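PA0821 (Pseudomonas aeruginosa, PDB 7DRG) probably acts as an immunity protein (antitoxin) that protects the cell from a VRR-NUC-type nuclease effector of the type VI secretion system. Local coordinates at residues Leu143-Phe148 with Gly211-Leu216; Asp248-Gln253 with His295-Ile300. All coordinates share one frame; numbering follows the deposited sequence.

Contact 1. Residues Leu143-Phe148 with Gly211-Leu216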
ATOM      1  N   LEU B 143      -9.562 -32.118  -2.963  1.00 19.94           N
ATOM      2  CA  LEU B 143      -8.585 -31.334  -3.709  1.00 19.98           C
ATOM      3  C   LEU B 143      -7.343 -31.111  -2.853  1.00 18.80           C
ATOM      4  O   LEU B 143      -7.435 -30.551  -1.753  1.00 20.54           O
ATOM      5  CB  LEU B 143      -9.192 -30.001  -4.145  1.00 20.18           C
ATOM      6  CG  LEU B 143      -8.405 -29.248  -5.217  1.00 19.17           C
ATOM      7  CD1 LEU B 143      -8.254 -30.119  -6.461  1.00 21.12           C
ATOM      8  CD2 LEU B 143      -9.114 -27.939  -5.529  1.00 23.47           C
ATOM      9  N   SER B 144      -6.195 -31.556  -3.353  1.00 18.69           N
ATOM     10  CA  SER B 144      -4.907 -31.374  -2.703  1.00 15.57           C
ATOM     11  C   SER B 144      -4.102 -30.295  -3.430  1.00 15.97           C
ATOM     12  O   SER B 144      -4.477 -29.818  -4.505  1.00 17.79           O
ATOM     13  CB  SER B 144      -4.144 -32.701  -2.663  1.00 18.96           C
ATOM     14  OG  SER B 144      -4.868 -33.671  -1.907  1.00 19.92           O
ATOM     15  N   VAL B 145      -2.986 -29.894  -2.823  1.00 15.78           N
ATOM     16  CA  VAL B 145      -2.205 -28.765  -3.326  1.00 16.21           C
ATOM     17  C   VAL B 145      -0.723 -29.091  -3.243  1.00 16.67           C
ATOM     18  O   VAL B 145      -0.247 -29.584  -2.217  1.00 18.37           O
ATOM     19  CB  VAL B 145      -2.495 -27.468  -2.541  1.00 18.85           C
ATOM     20  CG1 VAL B 145      -1.557 -26.352  -2.997  1.00 23.89           C
ATOM     21  CG2 VAL B 145      -3.952 -27.045  -2.696  1.00 18.33           C
ATOM     22  N   LEU B 146       0.006 -28.804  -4.318  1.00 15.48           N
ATOM     23  CA  LEU B 146       1.462 -28.741  -4.300  1.00 16.45           C
ATOM     24  C   LEU B 146       1.869 -27.313  -4.618  1.00 17.73           C
ATOM     25  O   LEU B 146       1.452 -26.768  -5.645  1.00 16.34           O
ATOM     26  CB  LEU B 146       2.085 -29.689  -5.331  1.00 15.83           C
ATOM     27  CG  LEU B 146       3.592 -29.532  -5.547  1.00 17.50           C
ATOM     28  CD1 LEU B 146       4.374 -29.814  -4.269  1.00 22.28           C
ATOM     29  CD2 LEU B 146       4.081 -30.453  -6.657  1.00 18.15           C
ATOM     30  N   GLU B 147       2.686 -26.716  -3.755  1.00 16.74           N
ATOM     31  CA  GLU B 147       3.254 -25.397  -4.008  1.00 15.92           C
ATOM     32  C   GLU B 147       4.764 -25.488  -3.914  1.00 17.67           C
ATOM     33  O   GLU B 147       5.299 -26.174  -3.040  1.00 19.35           O
ATOM     34  CB  GLU B 147       2.766 -24.344  -3.008  1.00 19.64           C
ATOM     35  CG  GLU B 147       1.314 -23.986  -3.102  1.00 26.54           C
ATOM     36  CD  GLU B 147       1.040 -22.631  -2.479  1.00 31.26           C
ATOM     37  OE1 GLU B 147       0.695 -21.704  -3.229  1.00 23.17           O
ATOM     38  OE2 GLU B 147       1.194 -22.487  -1.240  1.00 32.63           O
ATOM     39  N   PHE B 148       5.457 -24.787  -4.803  1.00 15.68           N
ATOM     40  CA  PHE B 148       6.907 -24.828  -4.771  1.00 14.21           C
ATOM     41  C   PHE B 148       7.438 -23.521  -5.327  1.00 15.29           C
ATOM     42  O   PHE B 148       6.752 -22.820  -6.072  1.00 16.55           O
ATOM     43  CB  PHE B 148       7.453 -26.033  -5.553  1.00 14.33           C
ATOM     44  CG  PHE B 148       7.286 -25.915  -7.034  1.00 17.44           C
ATOM     45  CD1 PHE B 148       6.051 -26.110  -7.619  1.00 17.52           C
ATOM     46  CD2 PHE B 148       8.365 -25.586  -7.838  1.00 20.24           C
ATOM     47  CE1 PHE B 148       5.897 -25.990  -9.001  1.00 19.23           C
ATOM     48  CE2 PHE B 148       8.221 -25.461  -9.217  1.00 20.10           C
ATOM     49  CZ  PHE B 148       6.977 -25.665  -9.792  1.00 19.55           C
ATOM     50  N   GLY B 211      -2.543 -15.259  -1.080  1.00 21.75           N
ATOM     51  CA  GLY B 211      -3.388 -16.193  -0.358  1.00 24.35           C
ATOM     52  C   GLY B 211      -2.710 -17.536  -0.136  1.00 22.11           C
ATOM     53  O   GLY B 211      -1.540 -17.745  -0.461  1.00 25.57           O
ATOM     54  N   THR B 212      -3.486 -18.448   0.451  1.00 19.93           N
ATOM     55  CA  THR B 212      -3.007 -19.761   0.879  1.00 21.02           C
ATOM     56  C   THR B 212      -3.837 -20.831   0.174  1.00 22.27           C
ATOM     57  O   THR B 212      -4.988 -21.078   0.547  1.00 22.27           O
ATOM     58  CB  THR B 212      -3.099 -19.894   2.397  1.00 24.28           C
ATOM     59  OG1 THR B 212      -2.374 -18.819   3.006  1.00 27.44           O
ATOM     60  CG2 THR B 212      -2.497 -21.208   2.842  1.00 25.40           C
ATOM     61  N   ALA B 213      -3.248 -21.474  -0.837  1.00 19.80           N
ATOM     62  CA  ALA B 213      -4.008 -22.394  -1.675  1.00 19.49           C
ATOM     63  C   ALA B 213      -4.602 -23.543  -0.869  1.00 21.33           C
ATOM     64  O   ALA B 213      -5.732 -23.973  -1.133  1.00 24.27           O
ATOM     65  CB  ALA B 213      -3.118 -22.933  -2.793  1.00 21.94           C
ATOM     66  N   CYS B 214      -3.868 -24.053   0.121  1.00 21.78           N
ATOM     67  CA  CYS B 214      -4.396 -25.193   0.863  1.00 26.66           C
ATOM     68  C   CYS B 214      -5.603 -24.822   1.721  1.00 26.61           C
ATOM     69  O   CYS B 214      -6.402 -25.707   2.048  1.00 35.86           O
ATOM     70  CB  CYS B 214      -3.298 -25.831   1.717  1.00 29.89           C
ATOM     71  SG  CYS B 214      -2.660 -24.823   3.048  1.00 36.35           S
ATOM     72  N   LEU B 215      -5.764 -23.545   2.083  1.00 26.87           N
ATOM     73  CA  LEU B 215      -6.987 -23.110   2.756  1.00 26.47           C
ATOM     74  C   LEU B 215      -8.127 -22.893   1.771  1.00 28.67           C
ATOM     75  O   LEU B 215      -9.295 -23.065   2.135  1.00 37.48           O
ATOM     76  CB  LEU B 215      -6.756 -21.812   3.535  1.00 33.12           C
ATOM     77  CG  LEU B 215      -5.682 -21.751   4.620  1.00 38.86           C
ATOM     78  CD1 LEU B 215      -5.811 -20.455   5.416  1.00 47.78           C
ATOM     79  CD2 LEU B 215      -5.763 -22.961   5.527  1.00 39.69           C
ATOM     80  N   LEU B 216      -7.813 -22.502   0.534  1.00 23.91           N
ATOM     81  CA  LEU B 216      -8.842 -22.269  -0.473  1.00 22.27           C
ATOM     82  C   LEU B 216      -9.401 -23.569  -1.039  1.00 24.08           C
ATOM     83  O   LEU B 216     -10.586 -23.627  -1.395  1.00 24.69           O
ATOM     84  CB  LEU B 216      -8.268 -21.421  -1.617  1.00 23.80           C
ATOM     85  CG  LEU B 216      -7.790 -20.002  -1.287  1.00 25.10           C
ATOM     86  CD1 LEU B 216      -7.076 -19.371  -2.477  1.00 27.25           C
ATOM     87  CD2 LEU B 216      -8.970 -19.140  -0.851  1.00 24.29           C
TER
HETATM   88  O   HOH W   1      -1.007 -20.158  -2.073  1.00 24.24           O
HETATM   89  O   HOH W   2      -1.012 -23.665   0.323  1.00 43.69           O
HETATM   90  O   HOH W   3       0.651 -20.010   0.402  1.00 48.80           O
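Val145 and Glu147, alternate residues of one strand, both direct their side chains at the first turn of helix 213-216, where the methyl group of Ala213 meets the two of them. Val145 touches with both branches. Its CG1, anti to the backbone N (chi1 174°), ends 3.8 Å from Ala213 CB in a plain apolar contact, while CG2 lies against the backbone of the turn, 4.0 Å from Cys214 CA. Branched carbon therefore packs on main chain as well as on the methyl.

Glu147 reaches farther along the same face. Its chain is extended beyond CG, which sets the carboxylate beside Ala213, with OE1 4.0 Å from Ala213 CB, and water carries its polar contacts across the interface. One water lies 2.6 Å from Glu147 OE1 and accepts the Ala213 N-H (N to water 2.9 Å); it also meets Gly211 O. A second accepts the Cys214 N-H and donates to Glu147 OE2, at 2.9 Å from that oxygen. A third is close to both OE2 and Gly211 O. Two amides at the helix start are therefore met by water. Thr212 occupies the N-cap position without its side chain making a capping bond, and the carboxylate, acting through water, would be expected to interact favourably with the positive end of this short helix. Directly, OE1 is hydrogen-bonded to Thr43 OG1, with a weak, long ion pair to Arg41.

The strand runs between strands 34-46 and 126-131, bonded to both through its backbone. Helix 213-216 covers one face of it, Ala213 also resting on Thr43 and Tyr45 and Cys214 on Tyr130, whereas Leu146 and Phe148 pack against helix 161-173.

Contact 2. Residues Asp248-Gln253 with His295-Ile300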
ATOM      1  N   ASP B 248      -7.910 -23.891 -29.709  1.00 42.48           N
ATOM      2  CA  ASP B 248      -7.924 -23.078 -30.923  1.00 44.54           C
ATOM      3  C   ASP B 248      -8.425 -21.668 -30.634  1.00 38.87           C
ATOM      4  O   ASP B 248      -7.825 -20.677 -31.070  1.00 37.35           O
ATOM      5  CB  ASP B 248      -8.790 -23.740 -31.997  1.00 51.08           C
ATOM      6  CG  ASP B 248      -8.164 -25.001 -32.560  1.00 59.53           C
ATOM      7  OD1 ASP B 248      -6.926 -25.147 -32.466  1.00 56.20           O
ATOM      8  OD2 ASP B 248      -8.912 -25.846 -33.102  1.00 61.67           O
ATOM      9  N   ALA B 249      -9.524 -21.558 -29.883  1.00 41.63           N
ATOM     10  CA  ALA B 249     -10.106 -20.250 -29.603  1.00 43.62           C
ATOM     11  C   ALA B 249      -9.200 -19.398 -28.721  1.00 43.57           C
ATOM     12  O   ALA B 249      -9.236 -18.166 -28.813  1.00 39.09           O
ATOM     13  CB  ALA B 249     -11.477 -20.420 -28.951  1.00 44.45           C
ATOM     14  N   LEU B 250      -8.386 -20.024 -27.863  1.00 37.37           N
ATOM     15  CA  LEU B 250      -7.484 -19.245 -27.016  1.00 32.47           C
ATOM     16  C   LEU B 250      -6.276 -18.743 -27.797  1.00 29.00           C
ATOM     17  O   LEU B 250      -5.863 -17.590 -27.632  1.00 33.63           O
ATOM     18  CB  LEU B 250      -7.025 -20.078 -25.816  1.00 32.77           C
ATOM     19  CG  LEU B 250      -8.042 -20.304 -24.697  1.00 33.91           C
ATOM     20  CD1 LEU B 250      -7.424 -21.153 -23.596  1.00 35.49           C
ATOM     21  CD2 LEU B 250      -8.535 -18.972 -24.137  1.00 34.18           C
ATOM     22  N   ARG B 251      -5.693 -19.596 -28.646  1.00 33.34           N
ATOM     23  CA  ARG B 251      -4.543 -19.173 -29.440  1.00 32.71           C
ATOM     24  C   ARG B 251      -4.916 -18.051 -30.397  1.00 36.79           C
ATOM     25  O   ARG B 251      -4.054 -17.258 -30.790  1.00 41.11           O
ATOM     26  CB  ARG B 251      -3.959 -20.371 -30.193  1.00 33.80           C
ATOM     27  CG  ARG B 251      -3.271 -21.384 -29.274  1.00 33.13           C
ATOM     28  CD  ARG B 251      -2.907 -22.669 -30.001  1.00 39.03           C
ATOM     29  NE  ARG B 251      -1.725 -22.512 -30.841  1.00 36.44           N
ATOM     30  CZ  ARG B 251      -1.188 -23.487 -31.568  1.00 45.73           C
ATOM     31  NH1 ARG B 251      -1.729 -24.698 -31.559  1.00 47.88           N
ATOM     32  NH2 ARG B 251      -0.110 -23.251 -32.302  1.00 45.75           N
ATOM     33  N   ALA B 252      -6.199 -17.952 -30.758  1.00 33.71           N
ATOM     34  CA  ALA B 252      -6.674 -16.832 -31.563  1.00 45.53           C
ATOM     35  C   ALA B 252      -6.655 -15.509 -30.800  1.00 49.63           C
ATOM     36  O   ALA B 252      -6.650 -14.447 -31.433  1.00 52.32           O
ATOM     37  CB  ALA B 252      -8.089 -17.115 -32.071  1.00 47.48           C
ATOM     38  N   GLN B 253      -6.649 -15.543 -29.465  1.00 36.92           N
ATOM     39  CA  GLN B 253      -6.658 -14.330 -28.661  1.00 38.54           C
ATOM     40  C   GLN B 253      -5.318 -14.005 -28.020  1.00 30.12           C
ATOM     41  O   GLN B 253      -5.200 -12.962 -27.370  1.00 34.81           O
ATOM     42  CB  GLN B 253      -7.707 -14.442 -27.541  1.00 39.22           C
ATOM     43  CG  GLN B 253      -9.092 -14.839 -27.999  1.00 44.19           C
ATOM     44  CD  GLN B 253      -9.971 -15.263 -26.843  1.00 40.98           C
ATOM     45  OE1 GLN B 253     -10.277 -16.446 -26.682  1.00 45.84           O
ATOM     46  NE2 GLN B 253     -10.383 -14.302 -26.029  1.00 37.26           N
ATOM     47  N   HIS B 295      -8.336 -11.411 -19.837  1.00 26.56           N
ATOM     48  CA  HIS B 295      -9.502 -11.105 -20.661  1.00 26.26           C
ATOM     49  C   HIS B 295     -10.043 -12.361 -21.339  1.00 29.03           C
ATOM     50  O   HIS B 295     -11.260 -12.574 -21.389  1.00 32.56           O
ATOM     51  CB  HIS B 295      -9.135 -10.041 -21.694  1.00 30.00           C
ATOM     52  CG  HIS B 295     -10.314  -9.480 -22.427  1.00 34.46           C
ATOM     53  ND1 HIS B 295     -11.181  -8.575 -21.858  1.00 38.65           N
ATOM     54  CD2 HIS B 295     -10.769  -9.702 -23.683  1.00 37.44           C
ATOM     55  CE1 HIS B 295     -12.121  -8.260 -22.731  1.00 38.19           C
ATOM     56  NE2 HIS B 295     -11.893  -8.929 -23.848  1.00 40.02           N
ATOM     57  N   ALA B 296      -9.148 -13.213 -21.846  1.00 27.47           N
ATOM     58  CA  ALA B 296      -9.576 -14.432 -22.531  1.00 27.22           C
ATOM     59  C   ALA B 296     -10.196 -15.450 -21.580  1.00 30.63           C
ATOM     60  O   ALA B 296     -11.048 -16.243 -21.999  1.00 31.43           O
ATOM     61  CB  ALA B 296      -8.391 -15.068 -23.261  1.00 28.84           C
ATOM     62  N   LEU B 297      -9.788 -15.456 -20.311  1.00 27.19           N
ATOM     63  CA  LEU B 297     -10.193 -16.498 -19.378  1.00 28.98           C
ATOM     64  C   LEU B 297     -11.168 -16.040 -18.303  1.00 29.15           C
ATOM     65  O   LEU B 297     -11.607 -16.870 -17.505  1.00 28.36           O
ATOM     66  CB  LEU B 297      -8.956 -17.105 -18.703  1.00 26.79           C
ATOM     67  CG  LEU B 297      -7.963 -17.806 -19.629  1.00 27.02           C
ATOM     68  CD1 LEU B 297      -6.842 -18.449 -18.819  1.00 23.91           C
ATOM     69  CD2 LEU B 297      -8.671 -18.848 -20.485  1.00 27.30           C
ATOM     70  N   LYS B 298     -11.531 -14.757 -18.246  1.00 31.36           N
ATOM     71  CA  LYS B 298     -12.340 -14.318 -17.113  1.00 30.54           C
ATOM     72  C   LYS B 298     -13.735 -14.929 -17.114  1.00 29.96           C
ATOM     73  O   LYS B 298     -14.406 -14.911 -16.074  1.00 33.36           O
ATOM     74  CB  LYS B 298     -12.421 -12.795 -17.073  1.00 32.04           C
ATOM     75  CG  LYS B 298     -13.063 -12.147 -18.276  1.00 33.86           C
ATOM     76  CD  LYS B 298     -12.912 -10.639 -18.157  1.00 42.20           C
ATOM     77  CE  LYS B 298     -13.724  -9.897 -19.198  1.00 39.37           C
ATOM     78  NZ  LYS B 298     -13.536  -8.431 -19.041  1.00 40.58           N
ATOM     79  N   GLY B 299     -14.179 -15.482 -18.242  1.00 30.95           N
ATOM     80  CA  GLY B 299     -15.425 -16.227 -18.272  1.00 34.92           C
ATOM     81  C   GLY B 299     -15.412 -17.487 -17.433  1.00 40.62           C
ATOM     82  O   GLY B 299     -16.483 -18.001 -17.092  1.00 35.57           O
ATOM     83  N   ILE B 300     -14.230 -18.001 -17.089  1.00 29.38           N
ATOM     84  CA  ILE B 300     -14.124 -19.171 -16.227  1.00 29.56           C
ATOM     85  C   ILE B 300     -13.442 -18.836 -14.898  1.00 26.07           C
ATOM     86  O   ILE B 300     -12.907 -19.715 -14.240  1.00 26.25           O
ATOM     87  CB  ILE B 300     -13.412 -20.341 -16.936  1.00 29.54           C
ATOM     88  CG1 ILE B 300     -11.963 -19.987 -17.299  1.00 24.50           C
ATOM     89  CG2 ILE B 300     -14.206 -20.781 -18.156  1.00 29.02           C
ATOM     90  CD1 ILE B 300     -11.070 -21.207 -17.548  1.00 26.07           C
TER
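Leu250 meets Leu297 and Ala296 with the far end of its side chain, across a small junction between helix 247-251 and helix 288-297. Leu250 CB still stands back, 5.7 Å from Leu297 CD2. The first torsion places CG anti to the carbonyl carbon (chi1 -74°), and from there the branches are carried toward 295-300. CG itself comes to 4.5 Å from Leu297 CD2. Of the two methyls, CD1 continues the chain in its extended direction and passes 4.1 Å from that same Leu297 CD2. The other, CD2, does most of the touching: it rests 3.7 Å from Leu297 CD2 and 4.0 Å from Ala296 CB, so that it sits over two successive residues of the partner helix. The leucine side chains themselves cross at about a right angle.

This is apolar helix-to-helix packing within the region assigned to the type VI immunity family for VRR-NUC effectors. Leu250 also leans on Leu241 of helix 238-243, and Leu297 on Thr234 and Leu236 of strand 233-237, which places the leucine pair on the buried side of the junction.

Toward solvent Gln253 takes over from Leu250 on the same Ala296. Just beyond the Leu250 turn, its backbone N hydrogen-bonded to Leu250 O (2.9 Å), Gln253 extends its side chain over Ala296, its CD 3.9 Å from Ala296 CB. The flat amide end thus rests on a methyl group, next to the leucines. The CA atoms of the two segments are nearest here, 6.8 Å apart between Gln253 and Ala296.

In the fold
Contact 1 lies near the middle of the chain, its centre about 8 Å from the chain centre, whereas contact 2 sits about 21 Å out and is only partly buried. They share no helix or strand: the first sets a short helix against a strand with strand neighbours on both sides, the second packs two helices together. Their centres are about 25 Å apart, and their nearest atoms about 13 Å. The chemistry follows the setting. In 143-148 with 211-216 a buried carboxylate is accommodated with ordered water, while 248-253 with 295-300 relies on aliphatic groups, with an exposed amide side chain at its outer side.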